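Local coordinates for protein xylanase inhibitor TL-XI (Triticum aestivum, PDB 3G7M) that inhibits xylanases in a noncompetitive manner, as a small thaumatin-like protein of wheat that is probably involved in plant defence, at residues 9-21 and 44-56. The protein carries 4 engineered substitutions. Residues are numbered along the deposited sequence; the frame is centred on the assembly and turned at random.
Sequences CHFTVWPAVALVL and GSQYIWGRTGCSF
The carbonyl oxygen Trp14 O is gripped by two donors of one residue: Arg51 NE at 2.8 Å and, less straight, the backbone Arg51 N at 3.0 Å. They reach it from opposite faces of the carbonyl plane. The arginine chain bends at chi3 (-80°), which carries NE back to Trp14 O, with that oxygen near the guanidinium plane; a weak bond from Arg51 NH2 reaches Pro15 O. Ala16 CB lies over one face of this guanidinium. The same methyl packs on the indole of Trp49, 3.8 Å from the centroid of the six-membered ring, while Ala18 CB meets that indole at its edge. Trp49 NE1 is satisfied by Gly67 O.

After Thr52 the chain brings Cys54 to the indole of Trp14, and Cys54 CB sits over one face in a CH-pi contact, 3.6 Å from the six-membered centroid, its SG obliquely beside the five-membered ring. Thr12 CG2 lies over the rim of the opposite face. Replacing Trp14 by an alanine would probably open a gap beside the Cys54–Cys64 disulfide and leave Cys54 without the ring its CB packs on. At the far end Val20 CG1 rests on the Tyr47 ring.

Paired backbone bonds at Ala16–Trp49 and Ala18–Tyr47 make strands 13-19 and 44-52 antiparallel neighbours, with Val17 and Ile48 on the other face packing toward Ile5 of strand 3-7, in the beta-sandwich core of the thaumatin fold.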
ATOM      1  N   CYS A   9      -9.349  -8.202  -5.394  1.00 19.92           N
ATOM      2  CA  CYS A   9      -9.215  -8.581  -6.791  1.00 19.89           C
ATOM      3  C   CYS A   9      -9.417 -10.095  -7.013  1.00 20.08           C
ATOM      4  O   CYS A   9      -9.323 -10.899  -6.073  1.00 20.17           O
ATOM      5  CB  CYS A   9      -7.842  -8.161  -7.280  1.00 19.86           C
ATOM      6  SG  CYS A   9      -7.407  -6.529  -6.724  1.00 20.49           S
ATOM      7  N   HIS A  10      -9.708 -10.488  -8.252  1.00 19.76           N
ATOM      8  CA  HIS A  10      -9.846 -11.910  -8.577  1.00 19.68           C
ATOM      9  C   HIS A  10      -8.486 -12.601  -8.841  1.00 19.22           C
ATOM     10  O   HIS A  10      -8.429 -13.761  -9.242  1.00 19.05           O
ATOM     11  CB  HIS A  10     -10.728 -12.066  -9.807  1.00 20.28           C
ATOM     12  CG  HIS A  10     -12.117 -11.537  -9.629  1.00 21.53           C
ATOM     13  ND1 HIS A  10     -12.989 -12.044  -8.674  1.00 22.00           N
ATOM     14  CD2 HIS A  10     -12.801 -10.578 -10.318  1.00 22.00           C
ATOM     15  CE1 HIS A  10     -14.146 -11.406  -8.769  1.00 22.00           C
ATOM     16  NE2 HIS A  10     -14.058 -10.511  -9.755  1.00 22.00           N
ATOM     17  N   PHE A  11      -7.397 -11.876  -8.641  1.00 19.06           N
ATOM     18  CA  PHE A  11      -6.058 -12.406  -8.849  1.00 19.44           C
ATOM     19  C   PHE A  11      -5.197 -12.140  -7.626  1.00 19.72           C
ATOM     20  O   PHE A  11      -5.496 -11.277  -6.820  1.00 19.92           O
ATOM     21  CB  PHE A  11      -5.399 -11.820 -10.109  1.00 18.86           C
ATOM     22  CG  PHE A  11      -5.578 -10.355 -10.243  1.00 19.78           C
ATOM     23  CD1 PHE A  11      -6.536  -9.840 -11.094  1.00 20.52           C
ATOM     24  CD2 PHE A  11      -4.810  -9.469  -9.492  1.00 22.00           C
ATOM     25  CE1 PHE A  11      -6.728  -8.457 -11.216  1.00 21.88           C
ATOM     26  CE2 PHE A  11      -4.998  -8.082  -9.610  1.00 22.00           C
ATOM     27  CZ  PHE A  11      -5.963  -7.582 -10.478  1.00 22.00           C
ATOM     28  N   THR A  12      -4.125 -12.903  -7.488  1.00 20.18           N
ATOM     29  CA  THR A  12      -3.228 -12.729  -6.367  1.00 20.65           C
ATOM     30  C   THR A  12      -2.522 -11.375  -6.463  1.00 20.59           C
ATOM     31  O   THR A  12      -1.980 -11.035  -7.519  1.00 21.22           O
ATOM     32  CB  THR A  12      -2.188 -13.865  -6.343  1.00 20.69           C
ATOM     33  OG1 THR A  12      -2.853 -15.126  -6.596  1.00 22.00           O
ATOM     34  CG2 THR A  12      -1.474 -13.912  -4.986  1.00 20.57           C
ATOM     35  N   VAL A  13      -2.539 -10.597  -5.382  1.00 20.38           N
ATOM     36  CA  VAL A  13      -1.638  -9.440  -5.274  1.00 20.52           C
ATOM     37  C   VAL A  13      -0.605  -9.569  -4.136  1.00 20.57           C
ATOM     38  O   VAL A  13      -0.853 -10.260  -3.123  1.00 20.78           O
ATOM     39  CB  VAL A  13      -2.375  -8.104  -5.146  1.00 20.05           C
ATOM     40  CG1 VAL A  13      -3.506  -8.035  -6.124  1.00 19.88           C
ATOM     41  CG2 VAL A  13      -2.859  -7.902  -3.780  1.00 22.00           C
ATOM     42  N   TRP A  14       0.544  -8.900  -4.324  1.00 20.33           N
ATOM     43  CA  TRP A  14       1.676  -8.960  -3.397  1.00 19.78           C
ATOM     44  C   TRP A  14       1.914  -7.595  -2.746  1.00 19.20           C
ATOM     45  O   TRP A  14       2.686  -6.791  -3.265  1.00 19.37           O
ATOM     46  CB  TRP A  14       2.940  -9.430  -4.150  1.00 20.03           C
ATOM     47  CG  TRP A  14       3.045 -10.941  -4.331  1.00 20.73           C
ATOM     48  CD1 TRP A  14       3.719 -11.843  -3.515  1.00 21.68           C
ATOM     49  CD2 TRP A  14       2.460 -11.713  -5.367  1.00 19.27           C
ATOM     50  NE1 TRP A  14       3.583 -13.114  -3.999  1.00 19.51           N
ATOM     51  CE2 TRP A  14       2.817 -13.069  -5.136  1.00 19.04           C
ATOM     52  CE3 TRP A  14       1.672 -11.399  -6.474  1.00 20.26           C
ATOM     53  CZ2 TRP A  14       2.404 -14.113  -5.978  1.00 19.44           C
ATOM     54  CZ3 TRP A  14       1.264 -12.441  -7.327  1.00 21.22           C
ATOM     55  CH2 TRP A  14       1.633 -13.785  -7.068  1.00 20.56           C
ATOM     56  N   PRO A  15       1.247  -7.318  -1.616  1.00 18.71           N
ATOM     57  CA  PRO A  15       1.373  -6.000  -0.990  1.00 18.50           C
ATOM     58  C   PRO A  15       2.793  -5.747  -0.502  1.00 17.95           C
ATOM     59  O   PRO A  15       3.457  -6.685  -0.084  1.00 18.14           O
ATOM     60  CB  PRO A  15       0.414  -6.081   0.212  1.00 18.37           C
ATOM     61  CG  PRO A  15      -0.501  -7.162  -0.102  1.00 18.66           C
ATOM     62  CD  PRO A  15       0.288  -8.163  -0.890  1.00 18.68           C
ATOM     63  N   ALA A  16       3.244  -4.492  -0.560  1.00 17.15           N
ATOM     64  CA  ALA A  16       4.560  -4.142  -0.108  1.00 16.08           C
ATOM     65  C   ALA A  16       4.458  -2.904   0.709  1.00 15.98           C
ATOM     66  O   ALA A  16       3.855  -1.918   0.292  1.00 16.22           O
ATOM     67  CB  ALA A  16       5.462  -3.921  -1.262  1.00 16.24           C
ATOM     68  N   VAL A  17       5.057  -2.964   1.886  1.00 15.94           N
ATOM     69  CA  VAL A  17       5.113  -1.832   2.749  1.00 15.88           C
ATOM     70  C   VAL A  17       6.586  -1.475   2.920  1.00 16.32           C
ATOM     71  O   VAL A  17       7.407  -2.325   3.276  1.00 16.26           O
ATOM     72  CB  VAL A  17       4.418  -2.130   4.105  1.00 15.96           C
ATOM     73  CG1 VAL A  17       4.417  -0.895   5.032  1.00 16.12           C
ATOM     74  CG2 VAL A  17       3.009  -2.617   3.883  1.00 15.12           C
ATOM     75  N   ALA A  18       6.912  -0.209   2.649  1.00 17.15           N
ATOM     76  CA  ALA A  18       8.235   0.373   2.945  1.00 17.37           C
ATOM     77  C   ALA A  18       8.121   1.796   3.531  1.00 17.30           C
ATOM     78  O   ALA A  18       7.407   2.609   2.983  1.00 17.40           O
ATOM     79  CB  ALA A  18       9.130   0.362   1.688  1.00 16.95           C
ATOM     80  N   LEU A  19       8.820   2.082   4.637  1.00 17.77           N
ATOM     81  CA  LEU A  19       8.936   3.444   5.182  1.00 17.75           C
ATOM     82  C   LEU A  19       9.663   4.378   4.209  1.00 18.31           C
ATOM     83  O   LEU A  19      10.533   3.947   3.446  1.00 19.22           O
ATOM     84  CB  LEU A  19       9.698   3.407   6.492  1.00 17.61           C
ATOM     85  CG  LEU A  19       9.005   2.841   7.750  1.00 17.11           C
ATOM     86  CD1 LEU A  19       9.072   1.345   7.767  1.00 15.69           C
ATOM     87  CD2 LEU A  19       9.686   3.341   9.004  1.00 19.05           C
ATOM     88  N   VAL A  20       9.324   5.661   4.239  1.00 18.73           N
ATOM     89  CA  VAL A  20       9.734   6.588   3.164  1.00 18.92           C
ATOM     90  C   VAL A  20      11.226   6.786   3.047  1.00 18.93           C
ATOM     91  O   VAL A  20      11.729   7.049   1.937  1.00 19.10           O
ATOM     92  CB  VAL A  20       9.055   7.990   3.241  1.00 18.83           C
ATOM     93  CG1 VAL A  20       7.543   7.884   3.031  1.00 18.30           C
ATOM     94  CG2 VAL A  20       9.400   8.681   4.549  1.00 19.63           C
ATOM     95  N   LEU A  21      11.926   6.663   4.176  1.00 18.76           N
ATOM     96  CA  LEU A  21      13.345   6.999   4.195  1.00 19.01           C
ATOM     97  C   LEU A  21      14.314   5.831   4.377  1.00 19.16           C
ATOM     98  O   LEU A  21      15.525   6.038   4.537  1.00 18.85           O
ATOM     99  CB  LEU A  21      13.612   8.103   5.215  1.00 18.98           C
ATOM    100  CG  LEU A  21      12.813   9.398   5.031  1.00 18.08           C
ATOM    101  CD1 LEU A  21      13.221  10.371   6.098  1.00 19.30           C
ATOM    102  CD2 LEU A  21      12.992  10.000   3.646  1.00 16.80           C
ATOM    103  N   GLY A  44       6.327   8.151  12.015  1.00 19.76           N
ATOM    104  CA  GLY A  44       6.866   7.859  10.696  1.00 20.05           C
ATOM    105  C   GLY A  44       5.815   7.722   9.614  1.00 20.68           C
ATOM    106  O   GLY A  44       4.604   7.712   9.878  1.00 20.57           O
ATOM    107  N   SER A  45       6.277   7.608   8.377  1.00 21.03           N
ATOM    108  CA  SER A  45       5.369   7.362   7.258  1.00 21.55           C
ATOM    109  C   SER A  45       5.848   6.178   6.419  1.00 21.36           C
ATOM    110  O   SER A  45       7.056   5.876   6.374  1.00 21.52           O
ATOM    111  CB  SER A  45       5.158   8.631   6.400  1.00 21.55           C
ATOM    112  OG  SER A  45       6.382   9.336   6.208  1.00 23.98           O
ATOM    113  N   GLN A  46       4.891   5.506   5.772  1.00 21.05           N
ATOM    114  CA  GLN A  46       5.162   4.280   5.050  1.00 20.41           C
ATOM    115  C   GLN A  46       4.509   4.373   3.690  1.00 19.65           C
ATOM    116  O   GLN A  46       3.430   4.958   3.560  1.00 19.19           O
ATOM    117  CB  GLN A  46       4.575   3.092   5.806  1.00 20.78           C
ATOM    118  CG  GLN A  46       5.042   2.945   7.233  1.00 24.34           C
ATOM    119  CD  GLN A  46       4.059   2.152   8.087  1.00 29.82           C
ATOM    120  OE1 GLN A  46       2.870   2.486   8.157  1.00 31.85           O
ATOM    121  NE2 GLN A  46       4.555   1.095   8.751  1.00 30.10           N
ATOM    122  N   TYR A  47       5.166   3.800   2.678  1.00 19.13           N
ATOM    123  CA  TYR A  47       4.576   3.649   1.354  1.00 18.74           C
ATOM    124  C   TYR A  47       3.938   2.287   1.365  1.00 19.06           C
ATOM    125  O   TYR A  47       4.523   1.330   1.931  1.00 19.83           O
ATOM    126  CB  TYR A  47       5.635   3.696   0.237  1.00 18.47           C
ATOM    127  CG  TYR A  47       6.133   5.077  -0.123  1.00 18.29           C
ATOM    128  CD1 TYR A  47       5.220   6.103  -0.398  1.00 18.43           C
ATOM    129  CD2 TYR A  47       7.517   5.346  -0.209  1.00 18.29           C
ATOM    130  CE1 TYR A  47       5.668   7.368  -0.736  1.00 20.40           C
ATOM    131  CE2 TYR A  47       7.988   6.612  -0.546  1.00 20.28           C
ATOM    132  CZ  TYR A  47       7.066   7.630  -0.808  1.00 21.88           C
ATOM    133  OH  TYR A  47       7.541   8.909  -1.122  1.00 22.15           O
ATOM    134  N   ILE A  48       2.757   2.188   0.728  1.00 18.70           N
ATOM    135  CA  ILE A  48       2.047   0.923   0.640  1.00 18.26           C
ATOM    136  C   ILE A  48       1.588   0.801  -0.787  1.00 18.44           C
ATOM    137  O   ILE A  48       0.916   1.696  -1.309  1.00 19.08           O
ATOM    138  CB  ILE A  48       0.827   0.906   1.628  1.00 18.34           C
ATOM    139  CG1 ILE A  48       1.329   0.966   3.067  1.00 17.76           C
ATOM    140  CG2 ILE A  48      -0.094  -0.316   1.406  1.00 18.18           C
ATOM    141  CD1 ILE A  48       0.284   1.270   4.070  1.00 19.66           C
ATOM    142  N   TRP A  49       1.950  -0.302  -1.427  1.00 18.70           N
ATOM    143  CA  TRP A  49       1.486  -0.585  -2.786  1.00 18.65           C
ATOM    144  C   TRP A  49       1.341  -2.071  -3.029  1.00 18.80           C
ATOM    145  O   TRP A  49       1.982  -2.864  -2.359  1.00 18.95           O
ATOM    146  CB  TRP A  49       2.450   0.019  -3.830  1.00 18.90           C
ATOM    147  CG  TRP A  49       3.773  -0.670  -3.918  1.00 17.27           C
ATOM    148  CD1 TRP A  49       4.113  -1.654  -4.773  1.00 16.52           C
ATOM    149  CD2 TRP A  49       4.933  -0.400  -3.125  1.00 16.91           C
ATOM    150  NE1 TRP A  49       5.416  -2.035  -4.568  1.00 17.21           N
ATOM    151  CE2 TRP A  49       5.947  -1.280  -3.560  1.00 16.23           C
ATOM    152  CE3 TRP A  49       5.215   0.503  -2.091  1.00 15.76           C
ATOM    153  CZ2 TRP A  49       7.217  -1.304  -2.991  1.00 13.99           C
ATOM    154  CZ3 TRP A  49       6.474   0.480  -1.523  1.00 14.40           C
ATOM    155  CH2 TRP A  49       7.459  -0.421  -1.977  1.00 14.37           C
ATOM    156  N   GLY A  50       0.525  -2.432  -4.014  1.00 18.87           N
ATOM    157  CA  GLY A  50       0.382  -3.822  -4.427  1.00 19.02           C
ATOM    158  C   GLY A  50       1.183  -4.178  -5.668  1.00 19.18           C
ATOM    159  O   GLY A  50       1.372  -3.340  -6.559  1.00 18.93           O
ATOM    160  N   ARG A  51       1.629  -5.440  -5.723  1.00 19.45           N
ATOM    161  CA  ARG A  51       2.367  -5.972  -6.864  1.00 19.37           C
ATOM    162  C   ARG A  51       1.649  -7.177  -7.432  1.00 19.69           C
ATOM    163  O   ARG A  51       1.139  -8.018  -6.680  1.00 19.62           O
ATOM    164  CB  ARG A  51       3.765  -6.389  -6.444  1.00 19.55           C
ATOM    165  CG  ARG A  51       4.519  -5.365  -5.612  1.00 18.61           C
ATOM    166  CD  ARG A  51       5.728  -6.029  -4.997  1.00 17.08           C
ATOM    167  NE  ARG A  51       5.387  -6.793  -3.809  1.00 14.48           N
ATOM    168  CZ  ARG A  51       6.211  -7.634  -3.204  1.00 13.95           C
ATOM    169  NH1 ARG A  51       7.420  -7.845  -3.701  1.00 14.62           N
ATOM    170  NH2 ARG A  51       5.822  -8.270  -2.105  1.00 13.81           N
ATOM    171  N   THR A  52       1.616  -7.261  -8.764  1.00 20.19           N
ATOM    172  CA  THR A  52       0.915  -8.354  -9.426  1.00 20.43           C
ATOM    173  C   THR A  52       1.892  -9.105 -10.269  1.00 20.68           C
ATOM    174  O   THR A  52       2.882  -8.529 -10.689  1.00 21.01           O
ATOM    175  CB  THR A  52      -0.232  -7.848 -10.332  1.00 20.56           C
ATOM    176  OG1 THR A  52       0.283  -6.995 -11.373  1.00 20.05           O
ATOM    177  CG2 THR A  52      -1.290  -7.103  -9.510  1.00 21.15           C
ATOM    178  N   GLY A  53       1.601 -10.384 -10.519  1.00 21.22           N
ATOM    179  CA  GLY A  53       2.378 -11.220 -11.435  1.00 21.63           C
ATOM    180  C   GLY A  53       3.777 -11.513 -10.928  1.00 22.00           C
ATOM    181  O   GLY A  53       4.765 -11.432 -11.678  1.00 22.00           O
ATOM    182  N   CYS A  54       3.866 -11.835  -9.638  1.00 22.00           N
ATOM    183  CA  CYS A  54       5.157 -12.118  -9.002  1.00 22.00           C
ATOM    184  C   CYS A  54       5.423 -13.597  -9.094  1.00 22.00           C
ATOM    185  O   CYS A  54       4.609 -14.403  -8.659  1.00 22.00           O
ATOM    186  CB  CYS A  54       5.179 -11.663  -7.540  1.00 22.00           C
ATOM    187  SG  CYS A  54       4.734  -9.925  -7.327  1.00 22.74           S
ATOM    188  N   SER A  55       6.562 -13.945  -9.684  1.00 22.36           N
ATOM    189  CA  SER A  55       6.968 -15.324  -9.757  1.00 22.78           C
ATOM    190  C   SER A  55       8.342 -15.500  -9.095  1.00 23.29           C
ATOM    191  O   SER A  55       9.348 -14.995  -9.602  1.00 23.41           O
ATOM    192  CB  SER A  55       6.974 -15.782 -11.210  1.00 22.36           C
ATOM    193  OG  SER A  55       7.193 -17.184 -11.270  1.00 23.07           O
ATOM    194  N   PHE A  56       8.363 -16.205  -7.955  1.00 23.74           N
ATOM    195  CA  PHE A  56       9.599 -16.495  -7.211  1.00 23.94           C
ATOM    196  C   PHE A  56       9.891 -17.983  -7.039  1.00 24.57           C
ATOM    197  O   PHE A  56       8.957 -18.778  -6.895  1.00 24.33           O
ATOM    198  CB  PHE A  56       9.544 -15.838  -5.840  1.00 23.53           C
ATOM    199  CG  PHE A  56       9.270 -14.374  -5.892  1.00 21.64           C
ATOM    200  CD1 PHE A  56      10.172 -13.502  -6.495  1.00 20.26           C
ATOM    201  CD2 PHE A  56       8.112 -13.863  -5.325  1.00 20.12           C
ATOM    202  CE1 PHE A  56       9.919 -12.128  -6.545  1.00 19.54           C
ATOM    203  CE2 PHE A  56       7.843 -12.500  -5.359  1.00 18.82           C
ATOM    204  CZ  PHE A  56       8.746 -11.630  -5.980  1.00 19.28           C
TER